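Local coordinates for protein LSM2-LSM8 complex subunit lsm8 (Schizosaccharomyces pombe, PDB 6PPN) that helps form the nuclear LSM2-LSM8 ring, which binds U6 snRNA ending in a cyclic 2',3' phosphate and promotes U4/U6 annealing in spliceosome assembly, at residues Arg42-Ser45 with Asp49-Thr52. Sequence-based numbering, arbitrary orientation.
Sequences RIIS and DMET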
loop_
_atom_site.group_PDB
_atom_site.type_symbol
_atom_site.label_atom_id
_atom_site.label_comp_id
_atom_site.label_asym_id
_atom_site.label_seq_id
_atom_site.Cartn_x
_atom_site.Cartn_y
_atom_site.Cartn_z
ATOM N N ARG H 42 -17.036 -14.816 -6.503
ATOM C CA ARG H 42 -17.284 -16.095 -5.845
ATOM C C ARG H 42 -16.915 -15.956 -4.381
ATOM O O ARG H 42 -15.818 -15.484 -4.058
ATOM C CB ARG H 42 -16.453 -17.227 -6.456
ATOM C CG ARG H 42 -17.134 -18.041 -7.502
ATOM C CD ARG H 42 -16.130 -18.997 -8.168
ATOM N NE ARG H 42 -16.786 -19.730 -9.254
ATOM C CZ ARG H 42 -16.150 -20.380 -10.221
ATOM N NH1 ARG H 42 -14.830 -20.397 -10.250
ATOM N NH2 ARG H 42 -16.842 -21.011 -11.166
ATOM N N ILE H 43 -17.833 -16.327 -3.508
ATOM C CA ILE H 43 -17.572 -16.355 -2.077
ATOM C C ILE H 43 -17.611 -17.815 -1.655
ATOM O O ILE H 43 -18.686 -18.404 -1.487
ATOM C CB ILE H 43 -18.562 -15.500 -1.287
ATOM C CG1 ILE H 43 -18.537 -14.059 -1.818
ATOM C CG2 ILE H 43 -18.210 -15.542 0.182
ATOM C CD1 ILE H 43 -19.521 -13.141 -1.145
ATOM N N ILE H 44 -16.435 -18.410 -1.578
ATOM C CA ILE H 44 -16.209 -19.719 -0.981
ATOM C C ILE H 44 -15.941 -19.515 0.500
ATOM O O ILE H 44 -15.201 -18.608 0.889
ATOM C CB ILE H 44 -15.024 -20.428 -1.667
ATOM C CG1 ILE H 44 -15.412 -20.866 -3.069
ATOM C CG2 ILE H 44 -14.445 -21.567 -0.803
ATOM C CD1 ILE H 44 -14.216 -21.248 -3.897
ATOM N N SER H 45 -16.567 -20.339 1.330
ATOM C CA SER H 45 -16.402 -20.278 2.770
ATOM C C SER H 45 -16.330 -21.704 3.303
ATOM O O SER H 45 -16.421 -22.679 2.554
ATOM C CB SER H 45 -17.556 -19.523 3.412
ATOM O OG SER H 45 -18.687 -20.366 3.450
ATOM N N ASP H 49 -22.420 -22.909 1.608
ATOM C CA ASP H 49 -22.169 -23.156 0.187
ATOM C C ASP H 49 -21.666 -21.900 -0.505
ATOM O O ASP H 49 -21.840 -20.781 -0.021
ATOM C CB ASP H 49 -23.429 -23.663 -0.515
ATOM C CG ASP H 49 -23.727 -25.107 -0.195
ATOM O OD1 ASP H 49 -22.793 -25.808 0.252
ATOM O OD2 ASP H 49 -24.880 -25.541 -0.390
ATOM N N MET H 50 -21.053 -22.089 -1.666
ATOM C CA MET H 50 -20.486 -20.957 -2.391
ATOM C C MET H 50 -21.576 -20.005 -2.883
ATOM O O MET H 50 -22.628 -20.432 -3.368
ATOM C CB MET H 50 -19.664 -21.438 -3.571
ATOM C CG MET H 50 -19.262 -20.291 -4.450
ATOM S SD MET H 50 -18.917 -20.824 -6.115
ATOM C CE MET H 50 -17.221 -21.317 -5.912
ATOM N N GLU H 51 -21.330 -18.703 -2.722
ATOM C CA GLU H 51 -22.213 -17.664 -3.236
ATOM C C GLU H 51 -21.604 -17.095 -4.509
ATOM O O GLU H 51 -20.391 -16.925 -4.601
ATOM C CB GLU H 51 -22.366 -16.526 -2.236
ATOM C CG GLU H 51 -23.072 -16.832 -0.971
ATOM C CD GLU H 51 -23.446 -15.558 -0.233
ATOM O OE1 GLU H 51 -23.288 -14.465 -0.826
ATOM O OE2 GLU H 51 -23.871 -15.648 0.946
ATOM N N THR H 52 -22.445 -16.745 -5.468
ATOM C CA THR H 52 -21.997 -16.128 -6.709
ATOM C C THR H 52 -22.738 -14.816 -6.902
ATOM O O THR H 52 -23.962 -14.813 -7.010
ATOM C CB THR H 52 -22.249 -17.077 -7.882
ATOM O OG1 THR H 52 -21.297 -18.145 -7.813
ATOM C CG2 THR H 52 -22.082 -16.358 -9.207
#
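Met-50 reaches over to lay its thioether between Arg-42, on the opposing strand, and Ile-44, just past its end. Met-50 CB lies 3.8 Å from Ile-43 O, and CG, anti to the backbone N (chi1 171°), stays over that carbonyl. Met-50 SD then lies 3.6 Å from Arg-42 CG. A bend at chi3 (-85°) turns the methyl group toward Ile-44, where Met-50 CE touches Arg-42 CD at 3.4 Å and presses tightly on Ile-44 CG1, also 3.4 Å away. A long, unbranched residue suits this place because it can curl into the angle between an aliphatic stem and a branched side chain. The arginine serves two ends: its extended methylenes cover the sulfur, while its guanidinium makes a cation-pi contact with Trp-81. With an alanine in place of the arginine, one flank of the Met-50 thioether would probably lie uncovered and Trp-81 would lose this cation-pi contact.

Beneath this packing, Ile-43 and Glu-51 form an antiparallel hydrogen-bonded pair. Ile-43 N donates to Glu-51 O (2.8 Å) in a nearly straight bond lying in the carbonyl plane, and Glu-51 N returns one to Ile-43 O (2.9 Å). Their side chains run side by side on the other face, where beta-branched isoleucine suits an extended strand and glutamate an exposed position.

The contact closes the turn end of the hairpin of strands 39-43 and 51-56 in the Sm fold; Trp-81, beyond helix 73-78, packs against both Ile-44 and Met-50, and strand 20-28 pairs with strand 39-43.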